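Local coordinates for protein PHO85 cyclin-10 (Saccharomyces cerevisiae, PDB 4KRD) that acts as the cyclin partner of the kinase PHO85, forming a holoenzyme that phosphorylates and negatively regulates glycogen synthase GSY2, at residues B[45-49]-B[199-203]; B[84-88]-B[133-138]; B[110-114]-B[125-129]. All blocks are in the same frame, centred on the assembly; numbering follows the deposited sequence.

Contact 1: B[45-49]-B[199-203]; sequences ETIEL and LNELR
Glu-45 and Arg-203 both carry CG trans to the main-chain nitrogen (chi1 -165° for Glu-45). From there the glutamate runs out extended while the arginine bends at chi2 and chi3, bringing its guanidinium back to the carboxylate. The two chains cross at about a right angle, and the flat groups are turned 51° against each other, so this is no face-on or coplanar pairing. A single nitrogen does the work: Arg-203 NH1 makes the salt bridge to Glu-45 OE1 at 2.8 Å and gives a fairly straight hydrogen bond to the syn side of Glu-45 OE2 at 3.2 Å. Under the guanidinium centre lies Leu-199 CG, 4.2 Å from its plane, and NH2 makes a weak bond to Asn-200 OD1.

The bridge sits at the outer margin of a greasy seam in the helical cyclin domain, the piece of the protein this chain holds, between the long helix 36-54 and the last helix, 189-203. Their local axes approach to 10.2 Å and cross at 38°, pointing broadly the same way. Within the seam Leu-49 CD1 is the busy atom, meeting Leu-199 CD1 at 3.8 Å and Leu-202 CB at 3.9 Å. Leu-199 CD1 also lies 3.9 Å from Thr-46 OG1, a hydroxyl whose hydrogen bond goes to Asn-42 O in its own helix. With an alanine in place of Glu-45, the Arg-203 charge would probably lose its mate and keep, of the polar contacts described, only the weak bond. On the far side of helix 189-203, Glu-201 forms a salt bridge with Arg-116.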
loop_
_atom_site.group_PDB
_atom_site.type_symbol
_atom_site.label_atom_id
_atom_site.label_comp_id
_atom_site.label_asym_id
_atom_site.label_seq_id
_atom_site.Cartn_x
_atom_site.Cartn_y
_atom_site.Cartn_z
ATOM N N GLU B 45 -0.834 -17.006 -22.589
ATOM C CA GLU B 45 -0.337 -16.608 -23.910
ATOM C C GLU B 45 0.861 -15.660 -23.810
ATOM O O GLU B 45 1.772 -15.700 -24.642
ATOM C CB GLU B 45 -1.463 -15.998 -24.748
ATOM C CG GLU B 45 -1.129 -15.883 -26.226
ATOM C CD GLU B 45 -2.230 -15.199 -27.015
ATOM O OE1 GLU B 45 -3.290 -14.911 -26.425
ATOM O OE2 GLU B 45 -2.035 -14.943 -28.223
ATOM N N THR B 46 0.875 -14.817 -22.778
ATOM C CA THR B 46 2.019 -13.941 -22.525
ATOM C C THR B 46 3.256 -14.783 -22.263
ATOM O O THR B 46 4.337 -14.510 -22.792
ATOM C CB THR B 46 1.763 -13.002 -21.319
ATOM O OG1 THR B 46 0.627 -12.168 -21.583
ATOM C CG2 THR B 46 2.975 -12.116 -21.046
ATOM N N ILE B 47 3.094 -15.817 -21.445
ATOM C CA ILE B 47 4.191 -16.741 -21.189
ATOM C C ILE B 47 4.679 -17.410 -22.486
ATOM O O ILE B 47 5.876 -17.466 -22.762
ATOM C CB ILE B 47 3.804 -17.818 -20.172
ATOM C CG1 ILE B 47 3.623 -17.178 -18.790
ATOM C CG2 ILE B 47 4.898 -18.880 -20.129
ATOM C CD1 ILE B 47 2.766 -17.994 -17.823
ATOM N N GLU B 48 3.744 -17.902 -23.289
ATOM C CA GLU B 48 4.127 -18.541 -24.546
ATOM C C GLU B 48 4.904 -17.607 -25.460
ATOM O O GLU B 48 5.875 -18.026 -26.078
ATOM C CB GLU B 48 2.908 -19.131 -25.254
ATOM C CG GLU B 48 2.343 -20.327 -24.505
ATOM C CD GLU B 48 1.009 -20.803 -25.053
ATOM O OE1 GLU B 48 0.595 -20.318 -26.139
ATOM O OE2 GLU B 48 0.378 -21.663 -24.389
ATOM N N LEU B 49 4.502 -16.338 -25.534
ATOM C CA LEU B 49 5.206 -15.384 -26.399
ATOM C C LEU B 49 6.576 -14.988 -25.859
ATOM O O LEU B 49 7.535 -14.842 -26.616
ATOM C CB LEU B 49 4.343 -14.161 -26.700
ATOM C CG LEU B 49 3.100 -14.487 -27.526
ATOM C CD1 LEU B 49 2.179 -13.295 -27.648
ATOM C CD2 LEU B 49 3.500 -15.012 -28.915
ATOM N N LEU B 199 0.216 -7.777 -24.499
ATOM C CA LEU B 199 0.005 -9.070 -25.133
ATOM C C LEU B 199 -0.381 -8.879 -26.598
ATOM O O LEU B 199 0.094 -9.602 -27.474
ATOM C CB LEU B 199 -1.105 -9.823 -24.408
ATOM C CG LEU B 199 -1.639 -11.061 -25.115
ATOM C CD1 LEU B 199 -0.527 -12.088 -25.265
ATOM C CD2 LEU B 199 -2.823 -11.642 -24.362
ATOM N N ASN B 200 -1.248 -7.904 -26.858
ATOM C CA ASN B 200 -1.627 -7.572 -28.231
ATOM C C ASN B 200 -0.423 -7.122 -29.047
ATOM O O ASN B 200 -0.236 -7.559 -30.187
ATOM C CB ASN B 200 -2.750 -6.521 -28.266
ATOM C CG ASN B 200 -4.086 -7.081 -27.797
ATOM O OD1 ASN B 200 -4.236 -8.287 -27.608
ATOM N ND2 ASN B 200 -5.062 -6.210 -27.616
ATOM N N GLU B 201 0.406 -6.264 -28.459
ATOM C CA GLU B 201 1.615 -5.798 -29.132
ATOM C C GLU B 201 2.591 -6.944 -29.436
ATOM O O GLU B 201 3.127 -7.029 -30.537
ATOM C CB GLU B 201 2.296 -4.686 -28.323
ATOM C CG GLU B 201 3.437 -3.976 -29.053
ATOM C CD GLU B 201 3.966 -2.776 -28.286
ATOM O OE1 GLU B 201 3.436 -2.492 -27.191
ATOM O OE2 GLU B 201 4.912 -2.123 -28.771
ATOM N N LEU B 202 2.813 -7.830 -28.472
ATOM C CA LEU B 202 3.699 -8.973 -28.694
ATOM C C LEU B 202 3.128 -9.878 -29.776
ATOM O O LEU B 202 3.828 -10.320 -30.693
ATOM C CB LEU B 202 3.836 -9.788 -27.418
ATOM C CG LEU B 202 4.748 -9.231 -26.335
ATOM C CD1 LEU B 202 4.535 -10.006 -25.042
ATOM C CD2 LEU B 202 6.181 -9.316 -26.805
ATOM N N ARG B 203 1.844 -10.159 -29.629
ATOM C CA ARG B 203 1.099 -10.985 -30.550
ATOM C C ARG B 203 1.342 -10.503 -31.976
ATOM O O ARG B 203 1.528 -11.305 -32.884
ATOM C CB ARG B 203 -0.387 -10.914 -30.184
ATOM C CG ARG B 203 -1.246 -12.011 -30.752
ATOM C CD ARG B 203 -2.276 -12.469 -29.725
ATOM N NE ARG B 203 -3.199 -11.416 -29.311
ATOM C CZ ARG B 203 -4.197 -11.611 -28.453
ATOM N NH1 ARG B 203 -4.392 -12.812 -27.928
ATOM N NH2 ARG B 203 -5.005 -10.614 -28.119
#

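Contact 2: B[84-88]-B[133-138]; sequences SADFL and VHRMII
The imidazole of His-134 lies over one face of the Phe-87 ring, while Ile-138 comes in at that ring's edge. The aromatic pair is oblique: centroids stand 4.2 Å apart and the planes make 34°, neither a parallel stack nor a T. At the edge, Ile-138 CG1 lies in the phenyl plane, 3.6 Å from Phe-87 CE2, and Ile-137 CG2 approaches slantwise, 4.0 Å from Phe-87 CD2. Phe-87 reaches this slot because its CG is trans to the main-chain N (chi1 -174°), which throws the ring across to helix 130-148.

The same Ile-137 CG2 also touches Leu-88 CD2 at 3.9 Å. One turn back, Ser-84 OG packs against Val-133 CG1 at 3.3 Å. Helix 36-54 lies behind, with Phe-43 touching Leu-88, so the start of helix 84-95 and the first half of helix 130-148 run nearly alongside, 26° apart, over a shared hydrophobic core of the cyclin fold. No hydrogen bond crosses between the two segments; the hold here comes from apolar and aromatic packing, and hence from how closely the shapes fit.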
loop_
_atom_site.group_PDB
_atom_site.type_symbol
_atom_site.label_atom_id
_atom_site.label_comp_id
_atom_site.label_asym_id
_atom_site.label_seq_id
_atom_site.Cartn_x
_atom_site.Cartn_y
_atom_site.Cartn_z
ATOM N N SER B 84 1.163 -25.999 -18.113
ATOM C CA SER B 84 0.843 -24.649 -17.636
ATOM C C SER B 84 -0.659 -24.393 -17.586
ATOM O O SER B 84 -1.176 -23.853 -16.603
ATOM C CB SER B 84 1.507 -23.580 -18.510
ATOM O OG SER B 84 2.902 -23.591 -18.333
ATOM N N ALA B 85 -1.360 -24.768 -18.653
ATOM C CA ALA B 85 -2.795 -24.514 -18.738
ATOM C C ALA B 85 -3.557 -25.279 -17.660
ATOM O O ALA B 85 -4.448 -24.730 -17.018
ATOM C CB ALA B 85 -3.319 -24.861 -20.118
ATOM N N ASP B 86 -3.192 -26.542 -17.451
ATOM C CA ASP B 86 -3.876 -27.372 -16.463
ATOM C C ASP B 86 -3.529 -26.946 -15.035
ATOM O O ASP B 86 -4.354 -27.050 -14.130
ATOM C CB ASP B 86 -3.533 -28.855 -16.653
ATOM C CG ASP B 86 -4.074 -29.428 -17.959
ATOM O OD1 ASP B 86 -5.047 -28.868 -18.508
ATOM O OD2 ASP B 86 -3.521 -30.448 -18.434
ATOM N N PHE B 87 -2.299 -26.487 -14.835
ATOM C CA PHE B 87 -1.862 -26.027 -13.525
ATOM C C PHE B 87 -2.666 -24.792 -13.139
ATOM O O PHE B 87 -3.123 -24.652 -12.002
ATOM C CB PHE B 87 -0.372 -25.710 -13.549
ATOM C CG PHE B 87 0.201 -25.367 -12.206
ATOM C CD1 PHE B 87 -0.070 -26.163 -11.101
ATOM C CD2 PHE B 87 1.040 -24.266 -12.055
ATOM C CE1 PHE B 87 0.467 -25.862 -9.853
ATOM C CE2 PHE B 87 1.587 -23.956 -10.816
ATOM C CZ PHE B 87 1.294 -24.757 -9.704
ATOM N N LEU B 88 -2.843 -23.902 -14.106
ATOM C CA LEU B 88 -3.635 -22.703 -13.904
ATOM C C LEU B 88 -5.098 -23.040 -13.613
ATOM O O LEU B 88 -5.735 -22.373 -12.803
ATOM C CB LEU B 88 -3.507 -21.766 -15.107
ATOM C CG LEU B 88 -2.246 -20.900 -15.132
ATOM C CD1 LEU B 88 -2.038 -20.259 -16.500
ATOM C CD2 LEU B 88 -2.333 -19.841 -14.025
ATOM N N VAL B 133 8.990 -21.793 -16.039
ATOM C CA VAL B 133 7.591 -21.372 -16.125
ATOM C C VAL B 133 6.705 -21.779 -14.940
ATOM O O VAL B 133 5.926 -20.964 -14.428
ATOM C CB VAL B 133 6.928 -21.830 -17.436
ATOM C CG1 VAL B 133 5.416 -21.636 -17.358
ATOM C CG2 VAL B 133 7.534 -21.076 -18.625
ATOM N N HIS B 134 6.825 -23.029 -14.502
ATOM C CA HIS B 134 5.960 -23.549 -13.442
ATOM C C HIS B 134 6.099 -22.756 -12.129
ATOM O O HIS B 134 5.105 -22.346 -11.516
ATOM C CB HIS B 134 6.279 -25.029 -13.214
ATOM C CG HIS B 134 5.344 -25.715 -12.270
ATOM N ND1 HIS B 134 5.708 -26.070 -10.988
ATOM C CD2 HIS B 134 4.059 -26.111 -12.418
ATOM C CE1 HIS B 134 4.690 -26.658 -10.389
ATOM N NE2 HIS B 134 3.674 -26.691 -11.233
ATOM N N ARG B 135 7.337 -22.538 -11.707
ATOM C CA ARG B 135 7.600 -21.818 -10.467
ATOM C C ARG B 135 7.320 -20.324 -10.614
ATOM O O ARG B 135 6.983 -19.660 -9.635
ATOM C CB ARG B 135 9.039 -22.056 -9.999
ATOM C CG ARG B 135 9.276 -23.472 -9.471
ATOM C CD ARG B 135 10.700 -23.632 -8.955
ATOM N NE ARG B 135 10.916 -24.946 -8.359
ATOM C CZ ARG B 135 12.033 -25.314 -7.748
ATOM N NH1 ARG B 135 13.047 -24.466 -7.635
ATOM N NH2 ARG B 135 12.130 -26.534 -7.234
ATOM N N MET B 136 7.478 -19.802 -11.829
ATOM C CA MET B 136 7.153 -18.405 -12.113
ATOM C C MET B 136 5.659 -18.130 -11.945
ATOM O O MET B 136 5.260 -17.093 -11.416
ATOM C CB MET B 136 7.601 -18.030 -13.526
ATOM C CG MET B 136 7.340 -16.578 -13.910
ATOM S SD MET B 136 8.280 -15.374 -12.935
ATOM C CE MET B 136 9.958 -15.834 -13.361
ATOM N N ILE B 137 4.836 -19.059 -12.412
ATOM C CA ILE B 137 3.386 -18.960 -12.262
ATOM C C ILE B 137 2.982 -18.934 -10.793
ATOM O O ILE B 137 2.183 -18.105 -10.370
ATOM C CB ILE B 137 2.676 -20.128 -12.979
ATOM C CG1 ILE B 137 2.735 -19.916 -14.495
ATOM C CG2 ILE B 137 1.239 -20.253 -12.521
ATOM C CD1 ILE B 137 2.360 -21.152 -15.309
ATOM N N ILE B 138 3.535 -19.862 -10.025
ATOM C CA ILE B 138 3.322 -19.902 -8.587
ATOM C C ILE B 138 3.613 -18.544 -7.929
ATOM O O ILE B 138 2.774 -17.998 -7.217
ATOM C CB ILE B 138 4.196 -20.992 -7.964
ATOM C CG1 ILE B 138 3.730 -22.372 -8.452
ATOM C CG2 ILE B 138 4.128 -20.949 -6.443
ATOM C CD1 ILE B 138 4.521 -23.510 -7.850
#

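Contact 3: B[110-114]-B[125-129]; sequences DTLFL and KLNLQ
Where helix 99-113 gives way to the small beta hairpin of strands 114-116 and 122-124, the chain returning from the hairpin ties itself to the helix end, inside the cyclin fold, through Lys-125 and Phe-113. Lys-125 N donates an almost straight hydrogen bond to Phe-113 O (2.7 Å, 177°), arriving above the carbonyl plane. The Lys-125 side chain then doubles back beside the last helical turn, bent at chi3 (47°), with CD against Leu-114 O and CE against Leu-112 O. Its NZ finishes on Thr-111 O at 2.9 Å, nearly along the C=O axis. One residue thus holds two carbonyls of that turn, one by backbone and one by ammonium.

Beyond it the loop turns apolar. Leu-126 and Leu-112 cross at about a right angle, their CD1 atoms 3.5 Å apart, and Leu-126 CB lies 3.9 Å from Phe-113 CD1. The backbone N and O of Leu-126 are buried with no partner in the model, although O lies at the edge of the Phe-113 ring, 3.5 Å from its CD1. Leu-50 of helix 36-54 and Tyr-71 of helix 65-72 pack on both Phe-113 and Leu-128. Leu-128 CD1 comes obliquely to Phe-113, 3.6 Å from its CZ.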
loop_
_atom_site.group_PDB
_atom_site.type_symbol
_atom_site.label_atom_id
_atom_site.label_comp_id
_atom_site.label_asym_id
_atom_site.label_seq_id
_atom_site.Cartn_x
_atom_site.Cartn_y
_atom_site.Cartn_z
ATOM N N ASP B 110 5.287 -9.373 -17.274
ATOM C CA ASP B 110 5.540 -8.277 -18.226
ATOM C C ASP B 110 6.690 -7.402 -17.772
ATOM O O ASP B 110 7.592 -7.098 -18.532
ATOM C CB ASP B 110 4.322 -7.338 -18.330
ATOM C CG ASP B 110 3.186 -7.902 -19.180
ATOM O OD1 ASP B 110 3.450 -8.717 -20.086
ATOM O OD2 ASP B 110 2.021 -7.488 -18.946
ATOM N N THR B 111 6.637 -6.954 -16.518
ATOM C CA THR B 111 7.627 -6.001 -16.059
ATOM C C THR B 111 8.969 -6.664 -15.748
ATOM O O THR B 111 10.018 -6.017 -15.778
ATOM C CB THR B 111 7.087 -5.146 -14.875
ATOM O OG1 THR B 111 7.914 -3.989 -14.697
ATOM C CG2 THR B 111 7.057 -5.968 -13.601
ATOM N N LEU B 112 8.947 -7.960 -15.456
ATOM C CA LEU B 112 10.195 -8.692 -15.281
ATOM C C LEU B 112 10.933 -8.865 -16.624
ATOM O O LEU B 112 12.166 -8.722 -16.707
ATOM C CB LEU B 112 9.924 -10.059 -14.638
ATOM C CG LEU B 112 11.107 -11.012 -14.409
ATOM C CD1 LEU B 112 12.290 -10.325 -13.711
ATOM C CD2 LEU B 112 10.672 -12.286 -13.655
ATOM N N PHE B 113 10.185 -9.173 -17.679
ATOM C CA PHE B 113 10.836 -9.623 -18.926
ATOM C C PHE B 113 10.930 -8.559 -20.024
ATOM O O PHE B 113 11.720 -8.698 -20.955
ATOM C CB PHE B 113 10.159 -10.894 -19.462
ATOM C CG PHE B 113 10.408 -12.108 -18.613
ATOM C CD1 PHE B 113 11.631 -12.751 -18.652
ATOM C CD2 PHE B 113 9.434 -12.588 -17.751
ATOM C CE1 PHE B 113 11.876 -13.856 -17.852
ATOM C CE2 PHE B 113 9.682 -13.699 -16.955
ATOM C CZ PHE B 113 10.908 -14.325 -17.008
ATOM N N LEU B 114 10.125 -7.505 -19.915
ATOM C CA LEU B 114 10.029 -6.494 -20.965
ATOM C C LEU B 114 10.301 -5.079 -20.478
ATOM O O LEU B 114 9.894 -4.692 -19.373
ATOM C CB LEU B 114 8.623 -6.505 -21.583
ATOM C CG LEU B 114 8.152 -7.789 -22.285
ATOM C CD1 LEU B 114 6.633 -7.780 -22.453
ATOM C CD2 LEU B 114 8.849 -7.946 -23.625
ATOM N N LYS B 125 14.220 -8.144 -21.815
ATOM C CA LYS B 125 15.230 -7.880 -20.801
ATOM C C LYS B 125 15.964 -9.136 -20.381
ATOM O O LYS B 125 17.144 -9.091 -20.079
ATOM C CB LYS B 125 14.570 -7.274 -19.537
ATOM C CG LYS B 125 14.289 -5.798 -19.621
ATOM C CD LYS B 125 13.327 -5.340 -18.505
ATOM C CE LYS B 125 13.728 -5.869 -17.145
ATOM N NZ LYS B 125 12.833 -5.323 -16.085
ATOM N N LEU B 126 15.239 -10.246 -20.315
ATOM C CA LEU B 126 15.792 -11.507 -19.829
ATOM C C LEU B 126 15.220 -12.653 -20.616
ATOM O O LEU B 126 14.095 -12.585 -21.117
ATOM C CB LEU B 126 15.412 -11.752 -18.362
ATOM C CG LEU B 126 15.686 -10.714 -17.286
ATOM C CD1 LEU B 126 14.821 -11.024 -16.063
ATOM C CD2 LEU B 126 17.160 -10.718 -16.929
ATOM N N ASN B 127 15.990 -13.729 -20.697
ATOM C CA ASN B 127 15.518 -14.936 -21.340
ATOM C C ASN B 127 14.649 -15.746 -20.386
ATOM O O ASN B 127 15.031 -15.993 -19.241
ATOM C CB ASN B 127 16.704 -15.769 -21.831
ATOM C CG ASN B 127 17.451 -15.099 -22.985
ATOM O OD1 ASN B 127 17.053 -15.217 -24.140
ATOM N ND2 ASN B 127 18.532 -14.400 -22.670
ATOM N N LEU B 128 13.470 -16.136 -20.855
ATOM C CA LEU B 128 12.623 -17.087 -20.136
ATOM C C LEU B 128 12.815 -18.492 -20.720
ATOM O O LEU B 128 12.743 -18.655 -21.932
ATOM C CB LEU B 128 11.161 -16.696 -20.310
ATOM C CG LEU B 128 10.099 -17.569 -19.631
ATOM C CD1 LEU B 128 10.346 -17.703 -18.124
ATOM C CD2 LEU B 128 8.718 -16.990 -19.908
ATOM N N GLN B 129 13.030 -19.492 -19.865
ATOM C CA GLN B 129 13.102 -20.899 -20.291
ATOM C C GLN B 129 11.874 -21.660 -19.811
ATOM O O GLN B 129 11.241 -21.263 -18.824
ATOM C CB GLN B 129 14.324 -21.599 -19.697
ATOM C CG GLN B 129 15.650 -20.910 -19.891
ATOM C CD GLN B 129 16.769 -21.667 -19.186
ATOM O OE1 GLN B 129 17.103 -21.378 -18.035
ATOM N NE2 GLN B 129 17.333 -22.663 -19.868
#

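How the contacts relate
From the N terminus, the chain first meets contact 1 at 45-49 in helix 36-54; that loop closes only at 199-203 in the last helix, so it encloses the other two. Contact 2 opens at 84-88 and closes at 133-138, and nested inside it is contact 3, which joins 110-114 to 125-129 around the hairpin. None crosses another. Helix 36-54 is the common neighbour: Ile-47 packs on Val-133 and Ile-137 of contact 2, while Thr-46 touches Asp-110 of contact 3. Leu-202 also meets Leu-114, and Met-136 reaches Leu-112 and Phe-113, so first helix, last helix, helix 99-113 and helix 130-148 join in one core, which the hairpin's first strand enters through Leu-114.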